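Local coordinates for protein aminotransferase, class III (Thermomicrobium roseum, PDB 6IO1) that probably transfers amino groups between substrates with pyridoxal 5'-phosphate as cofactor, acting as a thermostable (S)-enantioselective omega-transaminase, at residues Pro187-Phe192 and Glu199-Arg204; Ala355-Glu360 and Leu378-Glu383; Arg363-Glu366 and Glu372-Gly375; Val384-Ala389 and Lys393-Phe398. One frame throughout, in Å; residues are numbered along the deposited sequence.

Contact 1 of 4, residues Pro187-Phe192 and Glu199-Arg204; sequences PYKYRF and EEFVAR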
# COMPACT_ATOMS: atom_id res chain seq x y z
N PRO B 187 22.08 -0.48 16.94
CA PRO B 187 23.52 -0.22 17.01
C PRO B 187 23.65 1.31 17.06
O PRO B 187 24.06 1.91 16.09
CB PRO B 187 24.02 -0.75 15.66
CG PRO B 187 22.86 -0.53 14.72
CD PRO B 187 21.62 -0.72 15.57
N TYR B 188 23.30 1.87 18.22
CA TYR B 188 23.26 3.32 18.47
C TYR B 188 24.37 3.64 19.46
O TYR B 188 24.17 3.64 20.67
CB TYR B 188 21.87 3.69 18.98
CG TYR B 188 21.60 5.14 19.29
CD1 TYR B 188 22.30 6.16 18.68
CD2 TYR B 188 20.60 5.48 20.20
CE1 TYR B 188 22.03 7.49 18.98
CE2 TYR B 188 20.32 6.80 20.50
CZ TYR B 188 21.04 7.80 19.89
OH TYR B 188 20.76 9.11 20.18
N LYS B 189 25.56 3.94 18.92
CA LYS B 189 26.76 4.07 19.75
C LYS B 189 26.68 5.27 20.69
O LYS B 189 27.19 5.21 21.81
CB LYS B 189 28.00 4.18 18.87
CG LYS B 189 29.30 3.88 19.59
CD LYS B 189 30.50 4.13 18.69
CE LYS B 189 31.77 3.61 19.32
NZ LYS B 189 32.99 4.23 18.73
N TYR B 190 26.06 6.37 20.25
CA TYR B 190 26.08 7.61 21.02
C TYR B 190 25.51 7.41 22.42
O TYR B 190 25.99 8.00 23.39
CB TYR B 190 25.31 8.70 20.28
CG TYR B 190 25.21 10.01 21.02
CD1 TYR B 190 26.34 10.77 21.29
CD2 TYR B 190 23.98 10.50 21.43
CE1 TYR B 190 26.25 11.98 21.96
CE2 TYR B 190 23.88 11.71 22.10
CZ TYR B 190 25.01 12.44 22.36
OH TYR B 190 24.91 13.64 23.03
N ARG B 191 24.47 6.58 22.55
CA ARG B 191 23.84 6.34 23.84
C ARG B 191 23.99 4.91 24.35
O ARG B 191 23.85 4.70 25.55
CB ARG B 191 22.35 6.69 23.77
CG ARG B 191 22.09 8.14 23.42
CD ARG B 191 20.62 8.51 23.60
NE ARG B 191 20.41 9.95 23.42
CZ ARG B 191 20.47 10.84 24.41
NH1 ARG B 191 20.71 10.44 25.65
NH2 ARG B 191 20.27 12.12 24.16
N PHE B 192 24.26 3.94 23.47
CA PHE B 192 24.33 2.55 23.88
C PHE B 192 25.73 1.96 23.78
O PHE B 192 25.94 0.82 24.22
CB PHE B 192 23.37 1.69 23.05
CG PHE B 192 21.92 2.14 23.11
CD1 PHE B 192 21.47 2.99 24.11
CD2 PHE B 192 21.01 1.70 22.16
CE1 PHE B 192 20.15 3.40 24.16
CE2 PHE B 192 19.69 2.10 22.21
CZ PHE B 192 19.26 2.95 23.21
N GLU B 199 34.89 -1.80 17.35
CA GLU B 199 35.09 -3.25 17.42
C GLU B 199 34.41 -3.84 18.65
O GLU B 199 33.71 -4.86 18.56
CB GLU B 199 36.58 -3.56 17.42
CG GLU B 199 36.92 -5.03 17.56
CD GLU B 199 38.35 -5.32 17.16
OE1 GLU B 199 38.62 -6.44 16.66
OE2 GLU B 199 39.22 -4.44 17.34
N GLU B 200 34.59 -3.21 19.82
CA GLU B 200 33.98 -3.73 21.04
C GLU B 200 32.46 -3.67 20.96
O GLU B 200 31.77 -4.61 21.39
CB GLU B 200 34.48 -2.93 22.25
CG GLU B 200 35.97 -3.03 22.52
CD GLU B 200 36.46 -1.96 23.49
OE1 GLU B 200 37.26 -2.29 24.39
OE2 GLU B 200 36.04 -0.79 23.34
N PHE B 201 31.92 -2.57 20.43
CA PHE B 201 30.48 -2.44 20.27
C PHE B 201 29.93 -3.51 19.34
O PHE B 201 28.89 -4.13 19.62
CB PHE B 201 30.16 -1.04 19.74
CG PHE B 201 28.70 -0.68 19.77
CD1 PHE B 201 27.86 -1.22 20.73
CD2 PHE B 201 28.18 0.20 18.84
CE1 PHE B 201 26.52 -0.88 20.76
CE2 PHE B 201 26.84 0.54 18.86
CZ PHE B 201 26.01 -0.00 19.82
N VAL B 202 30.61 -3.75 18.21
CA VAL B 202 30.19 -4.79 17.28
C VAL B 202 30.24 -6.16 17.95
O VAL B 202 29.37 -7.01 17.73
CB VAL B 202 31.04 -4.75 16.00
CG1 VAL B 202 30.83 -6.00 15.16
CG2 VAL B 202 30.71 -3.51 15.19
N ALA B 203 31.27 -6.41 18.76
CA ALA B 203 31.37 -7.68 19.47
C ALA B 203 30.19 -7.86 20.41
O ALA B 203 29.60 -8.95 20.49
CB ALA B 203 32.69 -7.76 20.23
N ARG B 204 29.81 -6.80 21.13
CA ARG B 204 28.67 -6.89 22.03
C ARG B 204 27.38 -7.17 21.26
O ARG B 204 26.56 -8.00 21.68
CB ARG B 204 28.51 -5.58 22.81
CG ARG B 204 29.55 -5.30 23.87
CD ARG B 204 29.12 -4.07 24.66
NE ARG B 204 29.94 -3.80 25.83
CZ ARG B 204 29.62 -2.92 26.77
NH1 ARG B 204 28.48 -2.23 26.67
NH2 ARG B 204 30.41 -2.72 27.81
O HOH W 1 26.29 -2.14 24.25
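Phe201, near the start of helix 198-216, brings its ring edge against the backbone at the start of turn 189-192. The helix packs on this turn within the fold-type I architecture of pyridoxal-phosphate enzymes, as in class-III aminotransferases. CG stands anti to the backbone N (chi1 -169°), which carries the ring out of its own helix and onto the neighbouring backbone. Phe201 CZ comes within 3.7 Å of Tyr188 N, which lies at the ring edge and in its plane. Pro187 C also meets the edge, 3.7 Å from Phe201 CE2. Because Tyr188 is the N-cap residue of the turn, the ring abuts the chain exactly where the turn begins. Lys189 flanks the same corner: its backbone N is 3.6 Å from Phe201 CE2, while its CB and CG rest beside CE2 and CD2. Beyond CG the lysine is extended; it runs obliquely past the ring and away, taking NZ to a salt bridge with Asp198. Phe192 meets the ring mainly through its backbone, with Phe192 O 3.9 Å from Phe201 CE1; its own ring leads away and has Tyr188 CD2 over one face. With only an alanine methyl in place of Phe201, a gap is likely to open between helix 198-216 and the turn, which no direct hydrogen bond spans. Helix 242-253 lies alongside, where Tyr242 touches both Pro187 and Val202. At the outer margin a water donates to Phe192 O at 3.0 Å and accepts from Arg204 NH1 in the guanidinium plane, at 3.3 Å.

Contact 2 of 4, residues Ala355-Glu360 and Leu378-Glu383; sequences AYLLQE and LMLLVE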
# COMPACT_ATOMS: atom_id res chain seq x y z
N ALA B 355 28.91 14.55 2.39
CA ALA B 355 30.15 14.81 3.11
C ALA B 355 30.27 16.29 3.46
O ALA B 355 30.64 16.65 4.59
CB ALA B 355 31.35 14.35 2.29
N TYR B 356 29.94 17.16 2.50
CA TYR B 356 30.00 18.60 2.77
C TYR B 356 29.01 19.00 3.85
O TYR B 356 29.34 19.78 4.76
CB TYR B 356 29.73 19.38 1.48
CG TYR B 356 29.71 20.88 1.68
CD1 TYR B 356 30.89 21.58 1.91
CD2 TYR B 356 28.52 21.59 1.63
CE1 TYR B 356 30.88 22.95 2.09
CE2 TYR B 356 28.50 22.96 1.81
CZ TYR B 356 29.68 23.63 2.04
OH TYR B 356 29.67 25.00 2.22
N LEU B 357 27.78 18.48 3.77
CA LEU B 357 26.76 18.80 4.77
C LEU B 357 27.17 18.30 6.15
O LEU B 357 26.99 19.00 7.14
CB LEU B 357 25.42 18.19 4.36
CG LEU B 357 24.61 18.94 3.30
CD1 LEU B 357 23.46 18.09 2.79
CD2 LEU B 357 24.10 20.26 3.85
N LEU B 358 27.71 17.08 6.23
CA LEU B 358 28.16 16.56 7.51
C LEU B 358 29.29 17.42 8.08
O LEU B 358 29.27 17.77 9.26
CB LEU B 358 28.62 15.11 7.37
CG LEU B 358 29.02 14.40 8.66
CD1 LEU B 358 27.91 14.51 9.70
CD2 LEU B 358 29.36 12.94 8.39
N GLN B 359 30.26 17.79 7.24
CA GLN B 359 31.37 18.61 7.70
C GLN B 359 30.89 19.95 8.24
O GLN B 359 31.28 20.38 9.33
CB GLN B 359 32.38 18.81 6.57
CG GLN B 359 33.31 20.00 6.77
CD GLN B 359 34.22 20.24 5.58
OE1 GLN B 359 35.05 19.40 5.25
NE2 GLN B 359 34.06 21.38 4.92
N GLU B 360 30.02 20.62 7.48
CA GLU B 360 29.55 21.93 7.91
C GLU B 360 28.64 21.84 9.13
O GLU B 360 28.75 22.65 10.06
CB GLU B 360 28.86 22.64 6.75
CG GLU B 360 29.79 22.94 5.58
CD GLU B 360 31.04 23.69 6.00
OE1 GLU B 360 30.92 24.69 6.73
OE2 GLU B 360 32.15 23.27 5.60
N LEU B 378 23.25 11.36 2.07
CA LEU B 378 22.36 12.50 2.24
C LEU B 378 21.42 12.34 3.43
O LEU B 378 20.53 13.18 3.62
CB LEU B 378 21.55 12.74 0.96
CG LEU B 378 22.26 13.67 -0.02
CD1 LEU B 378 21.35 14.01 -1.17
CD2 LEU B 378 22.72 14.94 0.69
N MET B 379 21.58 11.29 4.23
CA MET B 379 20.80 11.12 5.45
C MET B 379 21.56 11.76 6.61
O MET B 379 22.66 11.32 6.94
CB MET B 379 20.55 9.64 5.73
CG MET B 379 19.96 8.87 4.56
SD MET B 379 19.88 7.09 4.86
CE MET B 379 19.01 7.05 6.43
N LEU B 380 20.98 12.80 7.21
CA LEU B 380 21.69 13.51 8.27
C LEU B 380 20.75 13.81 9.43
O LEU B 380 19.55 13.99 9.24
CB LEU B 380 22.32 14.81 7.75
CG LEU B 380 23.35 14.65 6.63
CD1 LEU B 380 22.78 15.12 5.30
CD2 LEU B 380 24.64 15.38 6.95
N LEU B 381 21.33 13.88 10.63
CA LEU B 381 20.57 14.18 11.84
C LEU B 381 21.42 15.00 12.80
O LEU B 381 22.60 14.71 13.02
CB LEU B 381 20.10 12.89 12.53
CG LEU B 381 19.06 13.07 13.65
CD1 LEU B 381 18.06 11.93 13.62
CD2 LEU B 381 19.71 13.15 15.02
N VAL B 382 20.78 16.02 13.37
CA VAL B 382 21.31 16.83 14.46
C VAL B 382 20.50 16.47 15.70
O VAL B 382 19.31 16.83 15.79
CB VAL B 382 21.23 18.33 14.16
CG1 VAL B 382 21.73 19.14 15.34
CG2 VAL B 382 22.00 18.66 12.89
N GLU B 383 21.11 15.75 16.64
CA GLU B 383 20.46 15.36 17.88
C GLU B 383 20.61 16.48 18.90
O GLU B 383 21.73 16.88 19.23
CB GLU B 383 21.06 14.06 18.42
CG GLU B 383 20.49 13.63 19.76
CD GLU B 383 20.71 12.16 20.06
OE1 GLU B 383 21.11 11.42 19.13
OE2 GLU B 383 20.48 11.75 21.21
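Leu378, the loop residue just before strand 379-384, brings its CD2 to within 3.9 Å of Leu357 CD1 on helix 346-361. The two side chains meet methyl to methyl. Met379 follows with its side chain against Arg268, and the next contact with the helix comes two residues after Leu378, at Leu380. Here CG lies anti to the carbonyl carbon (chi1 -60°); both methyls meet Leu357, and CD2 alone goes on to Leu358. Leu380 CD1 sits 3.9 Å from Leu357 CD1, which rests on the pair formed by Leu380 CD1 and Leu378 CD2. Leu380 CD2 reaches further in: it is 3.9 Å from Leu357 CB, 4.0 Å from Leu358 CB and 3.6 Å from Leu358 N, wedged against the helix backbone between two successive residues. Leu357 and Leu380 cross at about a right angle, an interlocking of branched ends without any polar bond across the contact. Further along, Leu381 packs on Val423 and Val382 on Met424, while the carboxylate of Glu383 is held by Arg191, Arg374 and Tyr188. Through Leu378 and Leu380 the helix rests on one face of the mixed sheet in which strand 379-384 runs antiparallel to both its neighbours, 421-424 and 370-376. Leu358 continues the packing onto Val373 of strand 370-376, and Leu357 also touches Cys435 and Ile439 of helix 432-450, the second helix beside this junction.

Contact 3 of 4, residues Arg363-Glu366 and Glu372-Gly375; sequences RLEE and EVRG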
# COMPACT_ATOMS: atom_id res chain seq x y z
N ARG B 363 29.94 21.34 12.83
CA ARG B 363 30.38 22.57 13.52
C ARG B 363 29.32 22.87 14.57
O ARG B 363 29.68 23.33 15.67
CB ARG B 363 30.49 23.71 12.50
CG ARG B 363 31.27 24.92 13.00
CD ARG B 363 31.58 25.89 11.87
NE ARG B 363 32.56 26.90 12.26
CZ ARG B 363 33.12 27.76 11.42
NH1 ARG B 363 32.80 27.75 10.14
NH2 ARG B 363 34.00 28.64 11.87
N LEU B 364 28.05 22.58 14.24
CA LEU B 364 26.98 22.91 15.18
C LEU B 364 27.21 22.25 16.53
O LEU B 364 26.60 22.63 17.53
CB LEU B 364 25.61 22.49 14.64
CG LEU B 364 24.99 23.30 13.50
CD1 LEU B 364 23.73 22.59 13.01
CD2 LEU B 364 24.66 24.69 13.99
N GLU B 365 28.09 21.25 16.56
CA GLU B 365 28.45 20.57 17.80
C GLU B 365 29.18 21.49 18.76
O GLU B 365 29.34 21.12 19.92
CB GLU B 365 29.30 19.33 17.51
CG GLU B 365 28.50 18.12 17.03
CD GLU B 365 29.37 16.92 16.73
OE1 GLU B 365 30.61 17.08 16.69
OE2 GLU B 365 28.82 15.81 16.54
N GLU B 366 29.63 22.65 18.29
CA GLU B 366 30.18 23.66 19.19
C GLU B 366 29.13 24.24 20.13
O GLU B 366 29.49 24.82 21.16
CB GLU B 366 30.83 24.78 18.37
CG GLU B 366 32.01 24.33 17.54
CD GLU B 366 32.46 25.39 16.54
OE1 GLU B 366 33.31 25.07 15.69
OE2 GLU B 366 31.95 26.53 16.62
N GLU B 372 24.99 15.40 19.17
CA GLU B 372 25.76 14.74 18.13
C GLU B 372 25.15 15.06 16.76
O GLU B 372 23.93 15.09 16.61
CB GLU B 372 25.80 13.22 18.34
CG GLU B 372 26.49 12.47 17.20
CD GLU B 372 26.54 10.98 17.43
OE1 GLU B 372 25.56 10.29 17.10
OE2 GLU B 372 27.57 10.49 17.95
N VAL B 373 26.02 15.26 15.78
CA VAL B 373 25.63 15.37 14.38
C VAL B 373 26.15 14.13 13.66
O VAL B 373 27.36 13.86 13.68
CB VAL B 373 26.16 16.65 13.73
CG1 VAL B 373 25.84 16.67 12.25
CG2 VAL B 373 25.59 17.88 14.43
N ARG B 374 25.25 13.38 13.04
CA ARG B 374 25.64 12.14 12.37
C ARG B 374 24.97 12.08 11.00
O ARG B 374 23.95 12.72 10.77
CB ARG B 374 25.28 10.91 13.20
CG ARG B 374 23.81 10.80 13.58
CD ARG B 374 23.59 9.59 14.48
NE ARG B 374 22.20 9.49 14.94
CZ ARG B 374 21.74 10.05 16.05
NH1 ARG B 374 22.55 10.75 16.83
NH2 ARG B 374 20.46 9.90 16.39
N GLY B 375 25.58 11.33 10.09
CA GLY B 375 25.00 11.19 8.77
C GLY B 375 25.73 10.17 7.94
O GLY B 375 26.90 9.86 8.17
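Glu365 OE2 accepts the backbone N-H of Val373 at 3.0 Å, in a bond that is nearly straight (170° at the hydrogen). The donor meets the oxygen on its anti side, 16° out of the carboxylate plane. Lys362 NZ adds only a long, weak ion pair to the same oxygen. Glu365 reaches the strand from the 3-10 turn 364-366 because CG lies anti to the carbonyl carbon (chi1 -79°) and the chain is extended beyond it. On the way Glu365 CG packs 3.9 Å from Val373 CG2, so the aliphatic stem and the carboxylate hold the same valine. Glu365 OE2 also lies 3.6 Å from Glu372 CA. The Glu372 carboxylate turns elsewhere: Glu372 OE1 pairs with Arg374 NH1 at 3.1 Å, a salt bridge tilted from the planes of both groups. Glu372 OE2 stays 5.6 Å from Glu365 OE2, a like charge that the Arg374 pair and the Val373 N-H would probably offset. A leucine in place of Glu365 would probably leave the Val373 N-H without its carboxylate mate and the turn less firmly tied to the strand. Val373 also touches Val382, Leu358 and Leu361. Glu372 and Arg374 share backbone hydrogen bonds with strand 379-384, whereas Val373 N is satisfied from the other side. A side-chain carboxylate thus takes up an N-H of strand 370-376, an edge strand of its sheet within this chain, at the helix-to-strand connection of a class-III aminotransferase fold.

Contact 4 of 4, residues Val384-Ala389 and Lys393-Phe398; sequences VVRDKA and KFPPEF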
# COMPACT_ATOMS: atom_id res chain seq x y z
N VAL B 384 19.49 16.98 19.40
CA VAL B 384 19.46 18.12 20.32
C VAL B 384 19.30 17.60 21.74
O VAL B 384 18.46 16.73 22.01
CB VAL B 384 18.33 19.09 19.95
CG1 VAL B 384 18.16 20.15 21.03
CG2 VAL B 384 18.62 19.74 18.60
N VAL B 385 20.11 18.14 22.66
CA VAL B 385 20.09 17.78 24.06
C VAL B 385 20.12 19.06 24.88
O VAL B 385 20.57 20.11 24.42
CB VAL B 385 21.27 16.86 24.46
CG1 VAL B 385 21.15 15.51 23.78
CG2 VAL B 385 22.59 17.53 24.12
N ARG B 386 19.61 18.97 26.11
CA ARG B 386 19.66 20.13 26.99
C ARG B 386 21.10 20.48 27.37
O ARG B 386 21.45 21.65 27.49
CB ARG B 386 18.83 19.88 28.25
CG ARG B 386 17.39 19.48 27.98
CD ARG B 386 16.55 19.52 29.25
NE ARG B 386 16.16 20.87 29.62
CZ ARG B 386 15.48 21.17 30.73
NH1 ARG B 386 15.13 20.22 31.58
NH2 ARG B 386 15.16 22.43 30.99
N ASP B 387 21.94 19.46 27.54
CA ASP B 387 23.31 19.64 27.99
C ASP B 387 24.17 18.54 27.38
O ASP B 387 23.77 17.37 27.37
CB ASP B 387 23.41 19.62 29.51
CG ASP B 387 24.83 19.76 30.01
OD1 ASP B 387 25.43 20.84 29.84
OD2 ASP B 387 25.36 18.77 30.57
N LYS B 388 25.34 18.91 26.86
CA LYS B 388 26.21 17.92 26.23
C LYS B 388 26.68 16.89 27.25
O LYS B 388 26.70 15.68 26.96
CB LYS B 388 27.44 18.60 25.62
CG LYS B 388 27.21 19.41 24.38
CD LYS B 388 28.46 20.21 24.09
CE LYS B 388 28.97 19.96 22.70
NZ LYS B 388 27.89 20.08 21.69
N ALA B 389 27.05 17.34 28.45
CA ALA B 389 27.52 16.43 29.48
C ALA B 389 26.40 15.51 29.95
O ALA B 389 26.58 14.28 30.01
CB ALA B 389 28.10 17.22 30.66
N LYS B 393 17.46 14.69 27.04
CA LYS B 393 16.49 15.11 26.05
C LYS B 393 15.61 16.19 26.67
O LYS B 393 15.38 16.22 27.88
CB LYS B 393 15.71 13.86 25.64
CG LYS B 393 16.32 13.21 24.42
CD LYS B 393 15.64 11.96 24.01
CE LYS B 393 16.28 11.64 22.73
NZ LYS B 393 17.66 11.37 22.71
N PHE B 394 15.12 17.09 25.83
CA PHE B 394 14.21 18.10 26.33
C PHE B 394 12.89 17.43 26.72
O PHE B 394 12.43 16.52 26.02
CB PHE B 394 14.01 19.20 25.27
CG PHE B 394 15.08 20.27 25.26
CD1 PHE B 394 16.21 20.14 24.47
CD2 PHE B 394 14.92 21.43 26.01
CE1 PHE B 394 17.17 21.13 24.44
CE2 PHE B 394 15.89 22.43 25.98
CZ PHE B 394 17.02 22.27 25.20
N PRO B 395 12.24 17.86 27.80
CA PRO B 395 10.99 17.20 28.24
C PRO B 395 9.86 17.47 27.27
O PRO B 395 9.95 18.38 26.44
CB PRO B 395 10.71 17.86 29.61
CG PRO B 395 11.50 19.13 29.60
CD PRO B 395 12.73 18.83 28.80
N PRO B 396 8.78 16.69 27.32
CA PRO B 396 7.68 16.92 26.36
C PRO B 396 7.05 18.31 26.44
O PRO B 396 6.62 18.83 25.41
CB PRO B 396 6.67 15.81 26.71
CG PRO B 396 7.48 14.74 27.37
CD PRO B 396 8.54 15.48 28.14
N GLU B 397 6.98 18.91 27.63
CA GLU B 397 6.28 20.19 27.81
C GLU B 397 6.94 21.34 27.04
O GLU B 397 6.27 22.31 26.69
CB GLU B 397 6.21 20.53 29.30
CG GLU B 397 7.46 20.20 30.10
CD GLU B 397 7.48 18.77 30.63
OE1 GLU B 397 7.98 18.56 31.75
OE2 GLU B 397 6.99 17.87 29.92
N PHE B 398 8.25 21.26 26.80
CA PHE B 398 8.95 22.28 26.02
C PHE B 398 8.53 22.26 24.56
O PHE B 398 8.65 23.28 23.87
CB PHE B 398 10.46 22.09 26.21
CG PHE B 398 11.32 23.16 25.61
CD1 PHE B 398 11.57 24.34 26.28
CD2 PHE B 398 11.94 22.94 24.39
CE1 PHE B 398 12.39 25.31 25.73
CE2 PHE B 398 12.75 23.91 23.82
CZ PHE B 398 12.98 25.10 24.49
O HOH W 2 15.79 16.97 23.03
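First torsions of -55° in Arg386 and -84° in Phe394, each with CG anti to the carbonyl carbon, bring the arginine stem over the phenylalanine ring. Arg386 CG stands 3.5 Å from the centroid of the Phe394 ring, almost on the ring normal, in a well-centred CH-pi contact. A bend at chi3 then carries the guanidinium past CD2 and CE2 of the ring, its plane 43° from that of the ring, and on to Pro395. There Pro395 CD lies over one guanidinium face, 3.9 Å from Arg386 NH1. At Phe394 CE1 two groups of the other segment converge obliquely: Val384 CG1 at 3.7 Å and the backbone O of Val385 at 3.5 Å. A water in the plane of the Phe394 ring, at its edge, joins the two backbones; it donates to Val384 O at 2.9 Å and accepts from Phe394 N at 2.9 Å. The two segments are the arms of a loop between strand 379-384 and helix 400-410. Leu450 of helix 432-450 backs both Val384 and Phe394, and Lys388 NZ is held by the carbonyls of Glu365, Arg367 and Val370. Just outside the two segments, Glu392 shares a backbone hydrogen bond with Arg386. Between the segments themselves no direct hydrogen bond crosses, which implies reliance on dispersion, the CH-pi contact and one water: Arg386 works through its carbon stem, while its flat guanidinium lies against Pro395 at the exposed rim.

How the contacts relate
Contacts 2 and 3 are the closest pair, their centres about 8 Å apart. They share one sheet, and contact 3 lies within the chain loop that contact 2 closes; Leu381 N bonds Arg374 O at 2.9 Å between neighbouring strands. Contact 1 sits about 21 Å from contact 2, yet the two meet at Glu383, whose OE1 lies 2.6 Å from Tyr188 OH and whose OE2 lies 2.9 Å from Arg191 NE. Contact 4 is outermost; Lys388 links it to contact 3, and Lys393 NZ lies beside Arg191, both facing Glu383 OE2, the arginine in a salt bridge, the lysine in a weaker pair. The Pro187 side chain is about 13 Å from the bound 4'-deoxy-4'-aminopyridoxal-5'-phosphate.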